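Local coordinates for nitrogenase iron-molybdenum cofactor biosynthesis protein NifB (Methanothermobacter thermautotrophicus, PDB 7JMA), which probably carries out the radical SAM-dependent carbide insertion that couples two [4Fe-4S] clusters into the [8Fe-9S-C] precursor of the nitrogenase iron-molybdenum cofactor, at residues N119-P124 and V172-Q177; V142-D146 and H205-I209; L197-D203 and Q242-V246. All coordinates share one frame; numbering follows the deposited sequence.

Contact 1. Residues N119-P124 and V172-Q177; sequences NGLLLP and VLSRNQ
Two first torsions set the main pairing: CG of Asn-176 stands opposite its own carbonyl carbon (chi1 -79°), which turns the amide toward the incoming loop, while Leu-121 swings CG away from its backbone N (chi1 -178°) and lays CD1 along the helix. Asn-176 ND2 then donates to Leu-121 O at 2.9 Å. The bond is bent, with 140° at the hydrogen; the donor lies in the carbonyl plane, but the acceptor is tilted from the amide plane. On its other end the same amide is held by Arg-175, whose NH2 reaches Asn-176 OD1 at 2.9 Å with the oxygen in the guanidinium plane, so both ends of the group are engaged and its rotation is fixed. Leu-121 CD1 rests over the helix backbone, 3.8 Å from Leu-173 CA, and also meets Val-172 CG1. Leu-173 CD1 in turn lies 3.6 Å from Asn-119 O, its side chain crossing that of Asn-119 at about a right angle. The loop follows strand 113-118 of the parallel sheet in this radical SAM fold and leads into helix 123-132 through a type I turn from Gly-120 to Leu-123. Asn-119 OD1 tightens the entry by accepting from Leu-121 N at 2.9 Å, an Asx turn with a nearly straight bond. Gly-120, at positive phi, brings its CA within 4.2 Å of Gln-177 CA, a close backbone approach that its lack of a side chain permits. Gln-177 CA makes a CA-H...O contact with Gly-120 O. At the far end, Pro-124 presses CG against Asn-176 O at 3.3 Å. Cys-38, a ligand of a [4Fe-4S] cluster absent from this apo chain, has its side chain about 4 Å from that of Asn-119, whose ND2 donates to Asn-39.

Contact 2. Residues V142-D146 and H205-I209; sequences VNAVD and HIVDI
The imidazole of His-205 meets the 142-146 loop with its edge: Val-145 N lies only 6° out of the ring plane and donates to NE2 at 2.9 Å, almost straight at 175°. Ala-144 CA sits at the same edge, close to NE2 and CD2. Round the other corner, the Val-145 side chain crosses that of His-205 obliquely and puts CG2 3.4 Å from His-205 CE1, with Asp-146 CB also touching CE1. Because the ring extends away from its backbone N (chi1 179°), it reaches from beside helix 206-216 to the loop after strand 137-141. One helical turn on, Ile-209 pushes CD1 to 3.5 Å from Asn-143 O, and its side chain runs past that of Val-142 in the opposite direction, CG2 3.8 Å from Val-142 CG1. Asn-143 turns its amide the other way, to Val-196 N and Tyr-154 OH, and its side chain is about 4 Å from that of the cluster ligand Cys-42. On the helix side, His-205 ND1 donates to the anti lone pair of Asp-208 OD2 at 3.1 Å, the oxygen tilted well out of the ring plane. With NE2 accepting from a backbone N-H and ND1 donating to a carboxylate, both ring nitrogens are engaged, which is consistent with a proton on ND1.

Contact 3. Residues L197-D203 and Q242-V246; sequences LIPGLND and QIERV
Apolar contact centres on one methyl of Leu-197, which reaches tip to tip toward Val-246 and brings CD2 to 3.6 Å from Val-246 CG2. The same CD2 meets Ile-243 CG2 at 3.9 Å, the two side chains crossing at about a right angle, so one methyl touches two residues three apart on helix 240-251. The second kind of contact is van der Waals approach involving polar groups, chiefly the amide of Gln-242, which extends from the helix with chi1 -164° and spans the start and end of the loop. Its NE2 comes within 3.3 Å of Asp-203 CB, whereas OE1 rests 3.7 Å from Pro-199 CG; the amide is inclined 51° to the Asp-203 carboxylate. Val-246 CG1 likewise lies 3.8 Å from Asp-203 O. A third group of interactions shapes the loop itself. Asn-202 OD1 accepts from Ile-198 N at 2.7 Å, and Ile-198 O takes the N-H groups of both Leu-201 and Asn-202, closing a compact turn in which Gly-200 adopts positive phi. Ile-223 of strand 220-225 touches both Leu-197 and Val-246. Helix 240-251 is thus packed on the C-terminal end of strand 190-197, at the 220-225 edge of the radical SAM domain's parallel sheet.

Contacts 1 and 2 are buried and lie close to the cluster ligands Cys-38 and Cys-42, respectively, whereas contact 3 is partly buried, farther from the chain's centre and away from the annotated sites. All three use loops at the C-terminal ends of consecutive sheet strands, 113-118, 137-141 and 190-197, each met by a helix. In contacts 1 and 2 a side-chain amide or imidazole bonds to loop backbone; contact 3 rests on methyl packing and van der Waals approaches of the Gln-242 amide. Contacts 1 and 2 touch where Gln-177 packs on Val-142. A probable hydrogen bond from Asn-202 ND2 to Asn-143 O and packing of Ile-206 on Leu-197 join contacts 2 and 3.

Contact 1. Residues N119-P124 and V172-Q177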
# COMPACT_ATOMS: atom_id res chain seq x y z
N ASN A 119 2.96 -1.95 2.10
CA ASN A 119 2.77 -1.43 3.45
C ASN A 119 3.70 -0.26 3.76
O ASN A 119 3.54 0.38 4.81
CB ASN A 119 2.92 -2.57 4.46
CG ASN A 119 4.25 -3.28 4.36
OD1 ASN A 119 5.30 -2.63 4.34
ND2 ASN A 119 4.23 -4.63 4.39
N GLY A 120 4.68 0.04 2.90
CA GLY A 120 5.58 1.16 3.12
C GLY A 120 6.79 0.90 4.00
O GLY A 120 7.63 1.80 4.14
N LEU A 121 6.93 -0.29 4.59
CA LEU A 121 8.05 -0.50 5.51
C LEU A 121 9.39 -0.23 4.84
O LEU A 121 10.29 0.36 5.45
CB LEU A 121 8.02 -1.94 6.06
CG LEU A 121 9.13 -2.24 7.06
CD1 LEU A 121 9.03 -1.42 8.35
CD2 LEU A 121 9.09 -3.75 7.40
N LEU A 122 9.55 -0.65 3.58
CA LEU A 122 10.82 -0.51 2.87
C LEU A 122 10.87 0.74 2.01
O LEU A 122 11.82 0.90 1.23
CB LEU A 122 11.06 -1.73 1.98
CG LEU A 122 11.34 -2.98 2.81
CD1 LEU A 122 11.29 -4.22 1.93
CD2 LEU A 122 12.70 -2.83 3.48
N LEU A 123 9.88 1.62 2.12
CA LEU A 123 9.86 2.81 1.26
C LEU A 123 11.05 3.73 1.46
O LEU A 123 11.60 4.21 0.46
CB LEU A 123 8.57 3.61 1.46
CG LEU A 123 7.43 3.15 0.57
CD1 LEU A 123 6.18 3.96 0.87
CD2 LEU A 123 7.83 3.27 -0.91
N PRO A 124 11.49 4.04 2.68
CA PRO A 124 12.68 4.90 2.79
C PRO A 124 13.88 4.33 2.06
O PRO A 124 14.62 5.08 1.41
CB PRO A 124 12.90 4.99 4.30
CG PRO A 124 11.53 4.81 4.88
CD PRO A 124 10.93 3.73 4.01
N VAL A 172 8.10 1.13 14.26
CA VAL A 172 9.02 1.00 13.14
C VAL A 172 8.27 1.10 11.81
O VAL A 172 8.66 1.85 10.91
CB VAL A 172 9.80 -0.32 13.25
CG1 VAL A 172 10.61 -0.59 11.97
CG2 VAL A 172 10.70 -0.32 14.48
N LEU A 173 7.17 0.34 11.67
CA LEU A 173 6.37 0.40 10.45
C LEU A 173 5.86 1.82 10.21
O LEU A 173 5.97 2.36 9.10
CB LEU A 173 5.20 -0.57 10.52
CG LEU A 173 4.21 -0.48 9.36
CD1 LEU A 173 4.89 -0.75 7.99
CD2 LEU A 173 3.05 -1.42 9.58
N SER A 174 5.33 2.45 11.26
CA SER A 174 4.70 3.76 11.08
C SER A 174 5.73 4.80 10.67
O SER A 174 5.49 5.60 9.76
CB SER A 174 3.99 4.19 12.36
OG SER A 174 3.49 5.53 12.21
N ARG A 175 6.88 4.83 11.37
CA ARG A 175 7.91 5.80 11.00
C ARG A 175 8.34 5.62 9.55
O ARG A 175 8.45 6.60 8.79
CB ARG A 175 9.11 5.69 11.92
CG ARG A 175 9.98 6.93 11.85
CD ARG A 175 11.44 6.67 12.16
NE ARG A 175 11.94 5.51 11.43
CZ ARG A 175 12.96 4.76 11.84
NH1 ARG A 175 13.58 5.06 12.98
NH2 ARG A 175 13.36 3.72 11.12
N ASN A 176 8.57 4.37 9.14
CA ASN A 176 9.05 4.10 7.80
C ASN A 176 8.00 4.44 6.75
O ASN A 176 8.32 5.04 5.71
CB ASN A 176 9.48 2.64 7.68
CG ASN A 176 10.86 2.39 8.28
OD1 ASN A 176 11.40 3.23 9.00
ND2 ASN A 176 11.44 1.23 7.98
N GLN A 177 6.74 4.06 6.99
CA GLN A 177 5.74 4.25 5.94
C GLN A 177 5.40 5.73 5.78
O GLN A 177 5.21 6.21 4.66
CB GLN A 177 4.50 3.39 6.21
CG GLN A 177 3.63 3.81 7.38
CD GLN A 177 2.47 2.85 7.61
OE1 GLN A 177 2.28 1.87 6.87
NE2 GLN A 177 1.70 3.14 8.63

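Contact 2. Residues V142-D146 and H205-I209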
# COMPACT_ATOMS: atom_id res chain seq x y z
N VAL A 142 -2.04 2.45 5.36
CA VAL A 142 -1.79 3.10 6.63
C VAL A 142 -3.04 2.93 7.47
O VAL A 142 -4.08 3.53 7.18
CB VAL A 142 -1.46 4.60 6.49
CG1 VAL A 142 -1.20 5.17 7.88
CG2 VAL A 142 -0.26 4.85 5.56
N ASN A 143 -2.94 2.11 8.52
CA ASN A 143 -4.11 1.78 9.32
C ASN A 143 -4.15 2.49 10.66
O ASN A 143 -5.19 2.46 11.33
CB ASN A 143 -4.18 0.26 9.53
CG ASN A 143 -4.37 -0.48 8.23
OD1 ASN A 143 -5.24 -0.12 7.44
ND2 ASN A 143 -3.55 -1.50 7.98
N ALA A 144 -3.06 3.14 11.06
CA ALA A 144 -3.04 3.94 12.28
C ALA A 144 -1.81 4.84 12.25
O ALA A 144 -0.82 4.54 11.58
CB ALA A 144 -3.04 3.07 13.55
N VAL A 145 -1.89 5.93 13.00
CA VAL A 145 -0.73 6.77 13.28
C VAL A 145 -0.49 6.94 14.77
O VAL A 145 0.47 7.61 15.16
CB VAL A 145 -0.86 8.14 12.58
CG1 VAL A 145 -0.95 7.89 11.09
CG2 VAL A 145 -2.07 8.90 13.09
N ASP A 146 -1.33 6.35 15.61
CA ASP A 146 -1.20 6.43 17.06
C ASP A 146 -0.81 5.05 17.57
O ASP A 146 -1.55 4.09 17.32
CB ASP A 146 -2.52 6.91 17.66
CG ASP A 146 -2.69 6.55 19.12
OD1 ASP A 146 -3.86 6.42 19.53
OD2 ASP A 146 -1.70 6.43 19.87
N HIS A 205 -10.37 7.28 14.41
CA HIS A 205 -8.98 7.61 14.22
C HIS A 205 -8.63 7.87 12.76
O HIS A 205 -7.53 8.37 12.47
CB HIS A 205 -8.13 6.46 14.78
CG HIS A 205 -6.66 6.65 14.62
ND1 HIS A 205 -5.98 7.72 15.18
CD2 HIS A 205 -5.72 5.90 14.00
CE1 HIS A 205 -4.70 7.62 14.89
NE2 HIS A 205 -4.51 6.52 14.18
N ILE A 206 -9.54 7.57 11.84
CA ILE A 206 -9.23 7.67 10.42
C ILE A 206 -8.95 9.12 10.02
O ILE A 206 -8.10 9.36 9.16
CB ILE A 206 -10.37 7.06 9.58
CG1 ILE A 206 -10.65 5.62 10.02
CG2 ILE A 206 -10.02 7.10 8.11
CD1 ILE A 206 -9.55 4.66 9.72
N VAL A 207 -9.63 10.10 10.62
CA VAL A 207 -9.35 11.48 10.24
C VAL A 207 -7.96 11.91 10.72
O VAL A 207 -7.32 12.76 10.10
CB VAL A 207 -10.44 12.43 10.76
CG1 VAL A 207 -11.68 12.36 9.87
CG2 VAL A 207 -10.80 12.12 12.19
N ASP A 208 -7.48 11.33 11.83
CA ASP A 208 -6.10 11.58 12.24
C ASP A 208 -5.12 11.04 11.21
O ASP A 208 -4.13 11.70 10.88
CB ASP A 208 -5.81 10.94 13.61
CG ASP A 208 -6.76 11.41 14.68
OD1 ASP A 208 -6.98 12.64 14.78
OD2 ASP A 208 -7.28 10.56 15.43
N ILE A 209 -5.38 9.83 10.70
CA ILE A 209 -4.56 9.30 9.61
C ILE A 209 -4.55 10.29 8.45
O ILE A 209 -3.49 10.65 7.93
CB ILE A 209 -5.09 7.93 9.15
CG1 ILE A 209 -5.04 6.91 10.30
CG2 ILE A 209 -4.25 7.40 7.98
CD1 ILE A 209 -5.68 5.61 9.93

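Contact 3. Residues L197-D203 and Q242-V246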
# COMPACT_ATOMS: atom_id res chain seq x y z
N LEU A 197 -11.01 0.39 7.70
CA LEU A 197 -11.88 0.87 8.77
C LEU A 197 -12.21 -0.30 9.69
O LEU A 197 -12.89 -1.24 9.28
CB LEU A 197 -13.13 1.49 8.18
CG LEU A 197 -14.18 1.98 9.17
CD1 LEU A 197 -13.55 2.97 10.12
CD2 LEU A 197 -15.34 2.60 8.41
N ILE A 198 -11.70 -0.26 10.92
CA ILE A 198 -11.91 -1.33 11.89
C ILE A 198 -12.83 -0.79 12.97
O ILE A 198 -12.38 -0.04 13.85
CB ILE A 198 -10.59 -1.84 12.49
CG1 ILE A 198 -9.63 -2.31 11.39
CG2 ILE A 198 -10.87 -3.00 13.46
CD1 ILE A 198 -8.17 -2.23 11.79
N PRO A 199 -14.11 -1.15 12.95
CA PRO A 199 -15.05 -0.60 13.94
C PRO A 199 -14.59 -0.94 15.36
O PRO A 199 -14.22 -2.08 15.65
CB PRO A 199 -16.37 -1.28 13.59
CG PRO A 199 -16.22 -1.68 12.16
CD PRO A 199 -14.78 -2.04 11.99
N GLY A 200 -14.60 0.06 16.22
CA GLY A 200 -14.20 -0.13 17.60
C GLY A 200 -12.71 -0.13 17.83
O GLY A 200 -12.27 -0.37 18.96
N LEU A 201 -11.90 0.12 16.79
CA LEU A 201 -10.46 0.15 16.95
C LEU A 201 -9.87 1.44 16.39
O LEU A 201 -9.19 2.17 17.10
CB LEU A 201 -9.81 -1.07 16.28
CG LEU A 201 -8.31 -1.27 16.53
CD1 LEU A 201 -8.02 -1.24 18.02
CD2 LEU A 201 -7.86 -2.60 15.94
N ASN A 202 -10.12 1.72 15.11
CA ASN A 202 -9.61 2.94 14.50
C ASN A 202 -10.70 3.78 13.84
O ASN A 202 -10.37 4.70 13.09
CB ASN A 202 -8.50 2.61 13.48
CG ASN A 202 -9.02 1.91 12.22
OD1 ASN A 202 -10.22 1.60 12.10
ND2 ASN A 202 -8.13 1.65 11.28
N ASP A 203 -11.98 3.51 14.13
CA ASP A 203 -13.06 4.17 13.39
C ASP A 203 -13.05 5.69 13.58
O ASP A 203 -13.30 6.44 12.64
CB ASP A 203 -14.41 3.60 13.81
CG ASP A 203 -14.47 3.24 15.27
OD1 ASP A 203 -13.84 3.94 16.10
OD2 ASP A 203 -15.15 2.25 15.61
N GLN A 242 -21.59 4.00 8.69
CA GLN A 242 -20.29 4.38 9.23
C GLN A 242 -19.27 4.61 8.13
O GLN A 242 -18.53 5.59 8.17
CB GLN A 242 -19.79 3.32 10.22
CG GLN A 242 -18.66 3.82 11.11
CD GLN A 242 -18.05 2.73 11.96
OE1 GLN A 242 -17.93 1.58 11.53
NE2 GLN A 242 -17.66 3.09 13.18
N ILE A 243 -19.22 3.73 7.12
CA ILE A 243 -18.23 3.87 6.05
C ILE A 243 -18.45 5.17 5.29
O ILE A 243 -17.50 5.84 4.88
CB ILE A 243 -18.25 2.65 5.10
CG1 ILE A 243 -19.54 2.59 4.29
CG2 ILE A 243 -18.04 1.35 5.87
CD1 ILE A 243 -19.41 1.88 2.96
N GLU A 244 -19.71 5.56 5.09
CA GLU A 244 -19.93 6.81 4.37
C GLU A 244 -19.81 8.01 5.30
O GLU A 244 -19.43 9.10 4.84
CB GLU A 244 -21.27 6.79 3.65
CG GLU A 244 -21.24 5.90 2.40
CD GLU A 244 -20.28 6.43 1.33
OE1 GLU A 244 -19.94 7.63 1.35
OE2 GLU A 244 -19.85 5.62 0.48
N ARG A 245 -20.08 7.83 6.59
CA ARG A 245 -19.77 8.88 7.56
C ARG A 245 -18.29 9.20 7.55
O ARG A 245 -17.89 10.37 7.44
CB ARG A 245 -20.23 8.46 8.95
N VAL A 246 -17.43 8.18 7.67
CA VAL A 246 -16.00 8.44 7.77
C VAL A 246 -15.46 8.96 6.44
O VAL A 246 -14.58 9.83 6.42
CB VAL A 246 -15.23 7.18 8.23
CG1 VAL A 246 -15.58 6.83 9.68
CG2 VAL A 246 -15.48 6.01 7.29